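Local structure of ethylbenzene dehydrogenase alpha-subunit (Aromatoleum aromaticum, 2IVF) at residues Phe232-Ser240 with Gly776-Asn784; His295-Phe306 with Ala417-Ile428. The protein is the molybdenum-containing subunit of a molybdopterin oxidoreductase and binds a molybdenum atom, two pterin guanine dinucleotide ligands and an iron/sulfur cluster. One frame throughout, in Å; residues are numbered along the deposited sequence.

The two contacts lie in different parts of the subunit. Their centres are 30 Å apart and their nearest atoms about 14 Å apart, so they do not touch. Along the chain, both segments of interaction 2 fall between 232-240 and 776-784, the segments of interaction 1. Strand 249-253 follows the loop 232-240, and strand 294-296 belongs to the same four-stranded parallel sheet, at one edge of it. Interaction 2 packs helices 414-421 and 425-437 by this edge and holds part of the MGD pocket. Interaction 1 joins the loop to helix 777-781, distant in sequence, with the H236 side chain about 12 Å from the molybdenum atom. The loop and the helix thus meet in the buried interior of the subunit.

Interaction 1: Phe232-Ser240 with Gly776-Asn784; sequences FGKMHMGYS and GVSRYAHAN
The loop after helix 226-232 packs against the short helix 777-781 in the interior of the subunit. A781 is central to the contact. A781 CB lies 3.6 Å from K234 CG and 3.3 Å from H236 O. K234 then bends at chi2 and chi4 round the A781 methyl and brings NZ to A781 O at 2.7 Å. The ammonium lies 21° from the carbonyl plane. It also forms a salt bridge with E527 and a hydrogen bond with H798. H236 is the centre of an inverse gamma turn. Its ring edge meets V777, with H236 CD2 3.9 Å from V777 CG1, and the two side chains cross at about a right angle. The H236 ND1 partner is the carbonyl of W481; S778 OG bonds to Y483 O. Further along, H782 presents its ring edge to the loop. G238 N gives a weak bond to H782 ND1, 3.3 Å long but nearly straight at 165°. G238 O sits at the same ring edge, 2.9 Å from H782 CE1. The buried lysine charge is thus met by a carboxylate, a backbone carbonyl and an imidazole, which ties the loop to the helix and to helix 526-540 beside it.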
loop_
_atom_site.group_PDB
_atom_site.type_symbol
_atom_site.label_atom_id
_atom_site.label_comp_id
_atom_site.label_asym_id
_atom_site.label_seq_id
_atom_site.Cartn_x
_atom_site.Cartn_y
_atom_site.Cartn_z
ATOM N N PHE A 232 -21.378 20.433 -12.444
ATOM C CA PHE A 232 -20.659 21.687 -12.318
ATOM C C PHE A 232 -19.960 22.148 -13.610
ATOM O O PHE A 232 -19.475 23.295 -13.693
ATOM C CB PHE A 232 -19.621 21.549 -11.227
ATOM C CG PHE A 232 -20.168 21.045 -9.912
ATOM C CD1 PHE A 232 -21.058 21.811 -9.174
ATOM C CD2 PHE A 232 -19.757 19.817 -9.396
ATOM C CE1 PHE A 232 -21.520 21.369 -7.951
ATOM C CE2 PHE A 232 -20.221 19.370 -8.158
ATOM C CZ PHE A 232 -21.106 20.157 -7.456
ATOM N N GLY A 233 -19.868 21.261 -14.591
ATOM C CA GLY A 233 -19.187 21.590 -15.851
ATOM C C GLY A 233 -17.692 21.432 -15.673
ATOM O O GLY A 233 -16.954 21.758 -16.565
ATOM N N LYS A 234 -17.227 20.914 -14.523
ATOM C CA LYS A 234 -15.795 20.658 -14.350
ATOM C C LYS A 234 -15.545 19.698 -13.223
ATOM O O LYS A 234 -16.415 19.469 -12.391
ATOM C CB LYS A 234 -15.005 21.961 -14.113
ATOM C CG LYS A 234 -15.193 22.588 -12.721
ATOM C CD LYS A 234 -16.488 23.324 -12.602
ATOM C CE LYS A 234 -16.552 24.177 -11.321
ATOM N NZ LYS A 234 -15.546 25.305 -11.294
ATOM N N MET A 235 -14.345 19.130 -13.193
ATOM C CA MET A 235 -14.026 18.147 -12.186
ATOM C C MET A 235 -12.706 18.393 -11.509
ATOM O O MET A 235 -12.407 17.732 -10.552
ATOM C CB MET A 235 -14.083 16.717 -12.741
ATOM C CG MET A 235 -13.023 16.354 -13.715
ATOM S SD MET A 235 -13.205 14.637 -14.346
ATOM C CE MET A 235 -14.320 14.932 -15.705
ATOM N N HIS A 236 -11.925 19.334 -12.012
ATOM C CA HIS A 236 -10.599 19.538 -11.503
ATOM C C HIS A 236 -10.636 20.450 -10.285
ATOM O O HIS A 236 -10.130 21.565 -10.313
ATOM C CB HIS A 236 -9.695 20.049 -12.592
ATOM C CG HIS A 236 -9.181 18.957 -13.455
ATOM N ND1 HIS A 236 -8.550 17.850 -12.931
ATOM C CD2 HIS A 236 -9.238 18.769 -14.792
ATOM C CE1 HIS A 236 -8.233 17.026 -13.917
ATOM N NE2 HIS A 236 -8.634 17.561 -15.057
ATOM N N MET A 237 -11.256 19.948 -9.226
ATOM C CA MET A 237 -11.442 20.693 -7.977
ATOM C C MET A 237 -10.859 19.802 -6.926
ATOM O O MET A 237 -10.922 18.589 -7.063
ATOM C CB MET A 237 -12.905 20.924 -7.695
ATOM C CG MET A 237 -13.639 21.633 -8.848
ATOM S SD MET A 237 -15.382 21.761 -8.440
ATOM C CE MET A 237 -15.918 20.092 -8.806
ATOM N N GLY A 238 -10.291 20.389 -5.875
ATOM C CA GLY A 238 -9.826 19.590 -4.786
ATOM C C GLY A 238 -9.673 20.307 -3.466
ATOM O O GLY A 238 -9.837 21.514 -3.364
ATOM N N TYR A 239 -9.315 19.532 -2.444
ATOM C CA TYR A 239 -8.930 20.106 -1.199
ATOM C C TYR A 239 -7.648 19.452 -0.759
ATOM O O TYR A 239 -7.245 18.409 -1.297
ATOM C CB TYR A 239 -10.042 19.927 -0.162
ATOM C CG TYR A 239 -10.504 18.496 0.112
ATOM C CD1 TYR A 239 -11.591 17.966 -0.514
ATOM C CD2 TYR A 239 -9.896 17.726 1.081
ATOM C CE1 TYR A 239 -12.052 16.716 -0.219
ATOM C CE2 TYR A 239 -10.336 16.472 1.390
ATOM C CZ TYR A 239 -11.412 15.948 0.743
ATOM O OH TYR A 239 -11.868 14.658 1.054
ATOM N N SER A 240 -6.988 20.095 0.205
ATOM C CA SER A 240 -5.827 19.524 0.833
ATOM C C SER A 240 -6.317 18.747 2.065
ATOM O O SER A 240 -7.339 19.092 2.642
ATOM C CB SER A 240 -4.821 20.590 1.239
ATOM O OG SER A 240 -5.362 21.607 2.110
ATOM N N GLY A 776 -3.467 25.713 -16.248
ATOM C CA GLY A 776 -4.313 24.724 -16.935
ATOM C C GLY A 776 -5.693 24.744 -16.334
ATOM O O GLY A 776 -6.060 25.683 -15.626
ATOM N N VAL A 777 -6.452 23.686 -16.589
ATOM C CA VAL A 777 -7.866 23.657 -16.241
ATOM C C VAL A 777 -8.068 23.861 -14.759
ATOM O O VAL A 777 -8.951 24.594 -14.366
ATOM C CB VAL A 777 -8.545 22.327 -16.693
ATOM C CG1 VAL A 777 -10.013 22.323 -16.288
ATOM C CG2 VAL A 777 -8.414 22.153 -18.202
ATOM N N SER A 778 -7.233 23.235 -13.937
ATOM C CA SER A 778 -7.386 23.334 -12.484
ATOM C C SER A 778 -7.432 24.760 -11.961
ATOM O O SER A 778 -8.068 25.039 -10.960
ATOM C CB SER A 778 -6.254 22.602 -11.781
ATOM O OG SER A 778 -6.353 21.214 -11.897
ATOM N N ARG A 779 -6.678 25.650 -12.581
ATOM C CA ARG A 779 -6.622 27.005 -12.131
ATOM C C ARG A 779 -8.025 27.594 -12.069
ATOM O O ARG A 779 -8.321 28.358 -11.153
ATOM C CB ARG A 779 -5.757 27.855 -13.047
ATOM C CG ARG A 779 -5.742 29.279 -12.634
ATOM C CD ARG A 779 -5.109 30.169 -13.633
ATOM N NE ARG A 779 -4.888 31.523 -13.096
ATOM C CZ ARG A 779 -3.991 31.840 -12.147
ATOM N NH1 ARG A 779 -3.204 30.907 -11.567
ATOM N NH2 ARG A 779 -3.874 33.118 -11.761
ATOM N N TYR A 780 -8.884 27.215 -13.029
ATOM C CA TYR A 780 -10.218 27.776 -13.121
ATOM C C TYR A 780 -11.235 26.832 -12.519
ATOM O O TYR A 780 -12.111 27.302 -11.810
ATOM C CB TYR A 780 -10.591 28.081 -14.568
ATOM C CG TYR A 780 -9.552 28.916 -15.232
ATOM C CD1 TYR A 780 -9.495 30.278 -15.010
ATOM C CD2 TYR A 780 -8.579 28.334 -16.036
ATOM C CE1 TYR A 780 -8.519 31.048 -15.603
ATOM C CE2 TYR A 780 -7.583 29.102 -16.633
ATOM C CZ TYR A 780 -7.560 30.453 -16.408
ATOM O OH TYR A 780 -6.544 31.213 -16.977
ATOM N N ALA A 781 -11.072 25.520 -12.732
ATOM C CA ALA A 781 -12.044 24.543 -12.272
ATOM C C ALA A 781 -12.138 24.597 -10.741
ATOM O O ALA A 781 -13.222 24.538 -10.160
ATOM C CB ALA A 781 -11.678 23.115 -12.721
ATOM N N HIS A 782 -10.961 24.628 -10.112
ATOM C CA HIS A 782 -10.842 24.546 -8.677
ATOM C C HIS A 782 -11.628 25.693 -8.016
ATOM O O HIS A 782 -12.118 25.569 -6.864
ATOM C CB HIS A 782 -9.355 24.528 -8.302
ATOM C CG HIS A 782 -9.109 24.613 -6.836
ATOM N ND1 HIS A 782 -9.397 23.582 -5.962
ATOM C CD2 HIS A 782 -8.653 25.640 -6.085
ATOM C CE1 HIS A 782 -9.094 23.975 -4.737
ATOM N NE2 HIS A 782 -8.673 25.231 -4.780
ATOM N N ALA A 783 -11.689 26.809 -8.737
ATOM C CA ALA A 783 -12.489 27.964 -8.438
ATOM C C ALA A 783 -12.210 28.526 -7.033
ATOM O O ALA A 783 -13.125 28.802 -6.245
ATOM C CB ALA A 783 -13.979 27.662 -8.687
ATOM N N ASN A 784 -10.915 28.622 -6.735
ATOM C CA ASN A 784 -10.376 29.256 -5.521
ATOM C C ASN A 784 -8.883 29.495 -5.763
ATOM O O ASN A 784 -8.275 28.823 -6.628
ATOM C CB ASN A 784 -10.564 28.376 -4.296
ATOM C CG ASN A 784 -10.511 29.158 -3.010
ATOM O OD1 ASN A 784 -10.385 30.387 -3.010
ATOM N ND2 ASN A 784 -10.623 28.470 -1.913
#

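Interaction 2: His295-Phe306 with Ala417-Ile428. With MGD (2-amino-5,6-dimercapto-7-methyl-3,7,8a,9-tetrahydro-8-oxa-1,3,9,10-tetraaza-anthracen-4-one guanosine dinucleotide), chain M.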
loop_
_atom_site.group_PDB
_atom_site.type_symbol
_atom_site.label_atom_id
_atom_site.label_comp_id
_atom_site.label_asym_id
_atom_site.label_seq_id
_atom_site.Cartn_x
_atom_site.Cartn_y
_atom_site.Cartn_z
ATOM N N HIS A 295 -20.463 3.022 9.407
ATOM C CA HIS A 295 -20.423 2.384 8.110
ATOM C C HIS A 295 -21.799 2.403 7.493
ATOM O O HIS A 295 -22.798 1.895 8.082
ATOM C CB HIS A 295 -19.959 0.933 8.301
ATOM C CG HIS A 295 -19.965 0.146 7.055
ATOM N ND1 HIS A 295 -20.328 -1.178 7.043
ATOM C CD2 HIS A 295 -19.739 0.497 5.757
ATOM C CE1 HIS A 295 -20.258 -1.630 5.800
ATOM N NE2 HIS A 295 -19.874 -0.641 5.009
ATOM N N VAL A 296 -21.861 2.909 6.265
ATOM C CA VAL A 296 -23.089 2.899 5.499
ATOM C C VAL A 296 -22.926 1.775 4.467
ATOM O O VAL A 296 -22.167 1.922 3.516
ATOM C CB VAL A 296 -23.344 4.281 4.841
ATOM C CG1 VAL A 296 -24.537 4.216 3.869
ATOM C CG2 VAL A 296 -23.517 5.429 5.913
ATOM N N PRO A 297 -23.597 0.616 4.695
ATOM C CA PRO A 297 -23.325 -0.599 3.960
ATOM C C PRO A 297 -24.122 -0.674 2.682
ATOM O O PRO A 297 -24.992 -1.544 2.471
ATOM C CB PRO A 297 -23.702 -1.690 4.955
ATOM C CG PRO A 297 -24.805 -1.105 5.720
ATOM C CD PRO A 297 -24.586 0.385 5.772
ATOM N N VAL A 298 -23.830 0.237 1.796
ATOM C CA VAL A 298 -24.571 0.212 0.493
ATOM C C VAL A 298 -24.420 -1.075 -0.281
ATOM O O VAL A 298 -23.346 -1.659 -0.326
ATOM C CB VAL A 298 -24.154 1.392 -0.400
ATOM C CG1 VAL A 298 -24.683 2.736 0.228
ATOM C CG2 VAL A 298 -22.631 1.403 -0.656
ATOM N N ARG A 299 -25.496 -1.519 -0.931
ATOM C CA ARG A 299 -25.349 -2.532 -1.953
ATOM C C ARG A 299 -24.414 -1.970 -3.034
ATOM O O ARG A 299 -24.513 -0.795 -3.365
ATOM C CB ARG A 299 -26.689 -2.893 -2.560
ATOM C CG ARG A 299 -27.558 -3.671 -1.615
ATOM C CD ARG A 299 -28.905 -4.059 -2.252
ATOM N NE ARG A 299 -29.804 -4.307 -1.131
ATOM C CZ ARG A 299 -31.124 -4.174 -1.138
ATOM N NH1 ARG A 299 -31.768 -3.862 -2.268
ATOM N NH2 ARG A 299 -31.801 -4.393 0.003
ATOM N N VAL A 300 -23.530 -2.808 -3.574
ATOM C CA VAL A 300 -22.603 -2.368 -4.634
ATOM C C VAL A 300 -23.401 -1.609 -5.685
ATOM O O VAL A 300 -24.378 -2.117 -6.156
ATOM C CB VAL A 300 -21.895 -3.545 -5.295
ATOM C CG1 VAL A 300 -21.028 -3.043 -6.404
ATOM C CG2 VAL A 300 -21.087 -4.349 -4.238
ATOM N N GLY A 301 -22.988 -0.374 -6.004
ATOM C CA GLY A 301 -23.598 0.415 -7.047
ATOM C C GLY A 301 -24.889 1.149 -6.730
ATOM O O GLY A 301 -25.457 1.786 -7.610
ATOM N N SER A 302 -25.361 1.058 -5.486
ATOM C CA SER A 302 -26.629 1.635 -5.109
ATOM C C SER A 302 -26.562 3.000 -4.438
ATOM O O SER A 302 -27.600 3.456 -3.914
ATOM C CB SER A 302 -27.384 0.693 -4.168
ATOM O OG SER A 302 -26.722 0.565 -2.926
ATOM N N ASP A 303 -25.377 3.622 -4.398
ATOM C CA ASP A 303 -25.196 4.873 -3.679
ATOM C C ASP A 303 -26.180 5.991 -4.009
ATOM O O ASP A 303 -26.515 6.799 -3.136
ATOM C CB ASP A 303 -23.786 5.418 -3.879
ATOM C CG ASP A 303 -22.720 4.504 -3.338
ATOM O OD1 ASP A 303 -22.725 3.287 -3.669
ATOM O OD2 ASP A 303 -21.821 5.020 -2.641
ATOM N N ALA A 304 -26.618 6.081 -5.261
ATOM C CA ALA A 304 -27.611 7.103 -5.643
ATOM C C ALA A 304 -28.824 7.033 -4.749
ATOM O O ALA A 304 -29.346 8.058 -4.331
ATOM C CB ALA A 304 -28.044 6.941 -7.068
ATOM N N ALA A 305 -29.321 5.820 -4.506
ATOM C CA ALA A 305 -30.526 5.673 -3.704
ATOM C C ALA A 305 -30.262 6.216 -2.289
ATOM O O ALA A 305 -31.146 6.794 -1.648
ATOM C CB ALA A 305 -30.985 4.208 -3.684
ATOM N N PHE A 306 -29.076 5.963 -1.773
ATOM C CA PHE A 306 -28.740 6.462 -0.428
ATOM C C PHE A 306 -28.809 7.980 -0.434
ATOM O O PHE A 306 -29.490 8.597 0.383
ATOM C CB PHE A 306 -27.398 5.926 0.056
ATOM C CG PHE A 306 -26.866 6.638 1.287
ATOM C CD1 PHE A 306 -27.346 6.341 2.561
ATOM C CD2 PHE A 306 -25.915 7.620 1.163
ATOM C CE1 PHE A 306 -26.876 7.036 3.672
ATOM C CE2 PHE A 306 -25.470 8.309 2.255
ATOM C CZ PHE A 306 -25.945 8.008 3.513
ATOM N N ALA A 417 -35.750 4.131 -0.309
ATOM C CA ALA A 417 -34.335 4.227 -0.617
ATOM C C ALA A 417 -33.626 3.059 0.078
ATOM O O ALA A 417 -32.765 2.415 -0.507
ATOM C CB ALA A 417 -33.781 5.533 -0.129
ATOM N N SER A 418 -34.016 2.779 1.323
ATOM C CA SER A 418 -33.469 1.636 2.067
ATOM C C SER A 418 -33.669 0.308 1.322
ATOM O O SER A 418 -32.773 -0.524 1.283
ATOM C CB SER A 418 -34.115 1.548 3.440
ATOM O OG SER A 418 -33.730 0.357 4.090
ATOM N N ALA A 419 -34.834 0.107 0.743
ATOM C CA ALA A 419 -35.098 -1.110 -0.038
ATOM C C ALA A 419 -34.132 -1.183 -1.194
ATOM O O ALA A 419 -33.705 -2.268 -1.565
ATOM C CB ALA A 419 -36.528 -1.150 -0.534
ATOM N N LYS A 420 -33.758 -0.031 -1.732
ATOM C CA LYS A 420 -32.928 0.013 -2.904
ATOM C C LYS A 420 -31.443 -0.110 -2.598
ATOM O O LYS A 420 -30.717 -0.695 -3.378
ATOM C CB LYS A 420 -33.202 1.290 -3.681
ATOM C CG LYS A 420 -34.595 1.367 -4.274
ATOM C CD LYS A 420 -34.874 2.720 -4.888
ATOM C CE LYS A 420 -36.284 2.829 -5.403
ATOM N NZ LYS A 420 -36.764 1.563 -6.038
ATOM N N CYS A 421 -30.959 0.435 -1.480
ATOM C CA CYS A 421 -29.532 0.397 -1.217
ATOM C C CYS A 421 -29.098 -0.435 -0.010
ATOM O O CYS A 421 -27.891 -0.566 0.260
ATOM C CB CYS A 421 -28.975 1.804 -1.037
ATOM S SG CYS A 421 -29.562 2.687 0.466
ATOM N N GLY A 422 -30.065 -0.989 0.705
ATOM C CA GLY A 422 -29.773 -1.831 1.849
ATOM C C GLY A 422 -29.292 -1.110 3.092
ATOM O O GLY A 422 -28.927 -1.743 4.071
ATOM N N VAL A 423 -29.331 0.217 3.092
ATOM C CA VAL A 423 -28.940 0.995 4.279
ATOM C C VAL A 423 -30.194 1.139 5.130
ATOM O O VAL A 423 -31.263 1.418 4.590
ATOM C CB VAL A 423 -28.398 2.367 3.845
ATOM C CG1 VAL A 423 -27.955 3.205 5.051
ATOM C CG2 VAL A 423 -27.226 2.159 2.904
ATOM N N PRO A 424 -30.101 0.895 6.452
ATOM C CA PRO A 424 -31.281 0.994 7.301
ATOM C C PRO A 424 -31.902 2.392 7.234
ATOM O O PRO A 424 -31.186 3.401 7.115
ATOM C CB PRO A 424 -30.730 0.708 8.724
ATOM C CG PRO A 424 -29.499 0.028 8.521
ATOM C CD PRO A 424 -28.902 0.486 7.213
ATOM N N VAL A 425 -33.226 2.449 7.274
ATOM C CA VAL A 425 -33.975 3.713 7.372
ATOM C C VAL A 425 -33.447 4.688 8.440
ATOM O O VAL A 425 -33.324 5.914 8.197
ATOM C CB VAL A 425 -35.455 3.421 7.648
ATOM C CG1 VAL A 425 -36.224 4.700 7.950
ATOM C CG2 VAL A 425 -36.068 2.674 6.432
ATOM N N SER A 426 -33.110 4.147 9.602
ATOM C CA SER A 426 -32.651 4.955 10.730
ATOM C C SER A 426 -31.419 5.751 10.339
ATOM O O SER A 426 -31.259 6.911 10.698
ATOM C CB SER A 426 -32.381 4.066 11.951
ATOM O OG SER A 426 -31.445 3.007 11.677
ATOM N N LEU A 427 -30.544 5.107 9.592
ATOM C CA LEU A 427 -29.281 5.707 9.197
ATOM C C LEU A 427 -29.448 6.713 8.046
ATOM O O LEU A 427 -28.771 7.732 7.982
ATOM C CB LEU A 427 -28.315 4.568 8.824
ATOM C CG LEU A 427 -26.845 4.857 8.661
ATOM C CD1 LEU A 427 -26.305 5.808 9.805
ATOM C CD2 LEU A 427 -26.041 3.554 8.565
ATOM N N ILE A 428 -30.321 6.397 7.107
ATOM C CA ILE A 428 -30.703 7.345 6.068
ATOM C C ILE A 428 -31.266 8.635 6.711
ATOM O O ILE A 428 -30.828 9.763 6.393
ATOM C CB ILE A 428 -31.729 6.732 5.129
ATOM C CG1 ILE A 428 -31.085 5.563 4.346
ATOM C CG2 ILE A 428 -32.329 7.850 4.211
ATOM C CD1 ILE A 428 -32.043 4.828 3.283
HETATM P PB MGD M . -10.434 2.569 -4.585
HETATM O O1B MGD M . -9.185 1.935 -4.082
HETATM O O2B MGD M . -10.955 2.022 -5.865
HETATM O O3B MGD M . -10.391 4.136 -4.754
HETATM O O3A MGD M . -7.986 4.930 -4.477
HETATM P PA MGD M . -9.479 5.271 -4.031
HETATM O O1A MGD M . -9.486 5.181 -2.567
HETATM O O2A MGD M . -9.912 6.513 -4.646
HETATM O "O5'" MGD M . -11.596 2.429 -3.482
HETATM C "C5'" MGD M . -11.894 1.134 -2.941
HETATM C "C4'" MGD M . -13.211 1.180 -2.172
HETATM O "O4'" MGD M . -14.293 1.377 -3.072
HETATM C "C3'" MGD M . -13.388 -0.246 -1.704
HETATM O "O3'" MGD M . -12.830 -0.327 -0.398
HETATM C "C2'" MGD M . -14.913 -0.414 -1.699
HETATM O "O2'" MGD M . -15.381 -0.569 -0.347
HETATM C "C1'" MGD M . -15.423 0.892 -2.330
HETATM N N9 MGD M . -16.531 0.579 -3.264
HETATM C C8 MGD M . -16.536 -0.277 -4.297
HETATM N N7 MGD M . -17.713 -0.247 -4.932
HETATM C C5 MGD M . -18.467 0.675 -4.280
HETATM C C6 MGD M . -19.760 1.167 -4.391
HETATM O O6 MGD M . -20.592 0.791 -5.226
HETATM N N1 MGD M . -20.154 2.156 -3.486
HETATM C C2 MGD M . -19.349 2.664 -2.455
HETATM N N2 MGD M . -19.838 3.628 -1.601
HETATM N N3 MGD M . -18.097 2.192 -2.381
HETATM C C4 MGD M . -17.676 1.215 -3.241
HETATM C C10 MGD M . -7.621 4.899 -5.808
HETATM C C11 MGD M . -6.345 5.688 -5.970
HETATM O O11 MGD M . -5.402 5.131 -5.149
HETATM C C12 MGD M . -5.845 5.812 -7.417
HETATM S S12 MGD M . -6.955 5.927 -8.776
HETATM C C13 MGD M . -4.496 5.843 -7.664
HETATM S S13 MGD M . -3.937 6.011 -9.293
HETATM C C14 MGD M . -3.515 5.709 -6.551
HETATM N N15 MGD M . -3.059 4.289 -6.556
HETATM C C16 MGD M . -2.633 3.652 -5.375
HETATM C C17 MGD M . -2.072 2.401 -5.361
HETATM O O17 MGD M . -1.927 1.737 -6.415
HETATM N N18 MGD M . -1.689 1.863 -4.115
HETATM C C19 MGD M . -1.831 2.538 -2.942
HETATM N N19 MGD M . -1.435 1.927 -1.808
HETATM N N20 MGD M . -2.417 3.742 -2.994
HETATM C C21 MGD M . -2.778 4.307 -4.157
HETATM N N22 MGD M . -3.372 5.565 -4.177
HETATM C C23 MGD M . -4.263 5.990 -5.217
#
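R299 crosses to helix 414-421 with both backbone and side chain. R299 N bonds to C421 O at 2.8 Å, and V298 CA makes a CA-H...O contact with the same oxygen. The R299 chain runs extended from CG to NE along the helix end. One guanidinium face lies over G422 N, and R299 NH1 gives A419 O a weak, bent bond (2.6 Å, 125°). Deeper in, V423 is the apolar centre. V423 CG2 meets V296 CG1 at 3.5 Å and V298 CG1 at 3.7 Å, while CG1 approaches the F306 ring obliquely. A305 CB packs on K420 CB, and C421 SG rests by F306 CB. The turn R299-S302, of type II, is braced from within: S302 OG and S302 N both bond to R299 O. Behind the turn lies the guanine of MGD. G301 N donates to MGD O6 at 2.8 Å. D303 OD1 accepts from MGD N1 (2.8 Å, 176°) and D303 OD2 from MGD N2 (2.6 Å), a paired grip that reads the guanine edge. Outside, F281 of the beta-subunit packs on P297 and L427. The arrangement is a nucleotide site at the C-terminal end of a parallel sheet, where the loop after strand 294-296 and the first residue of helix 303-316 together recognise the base.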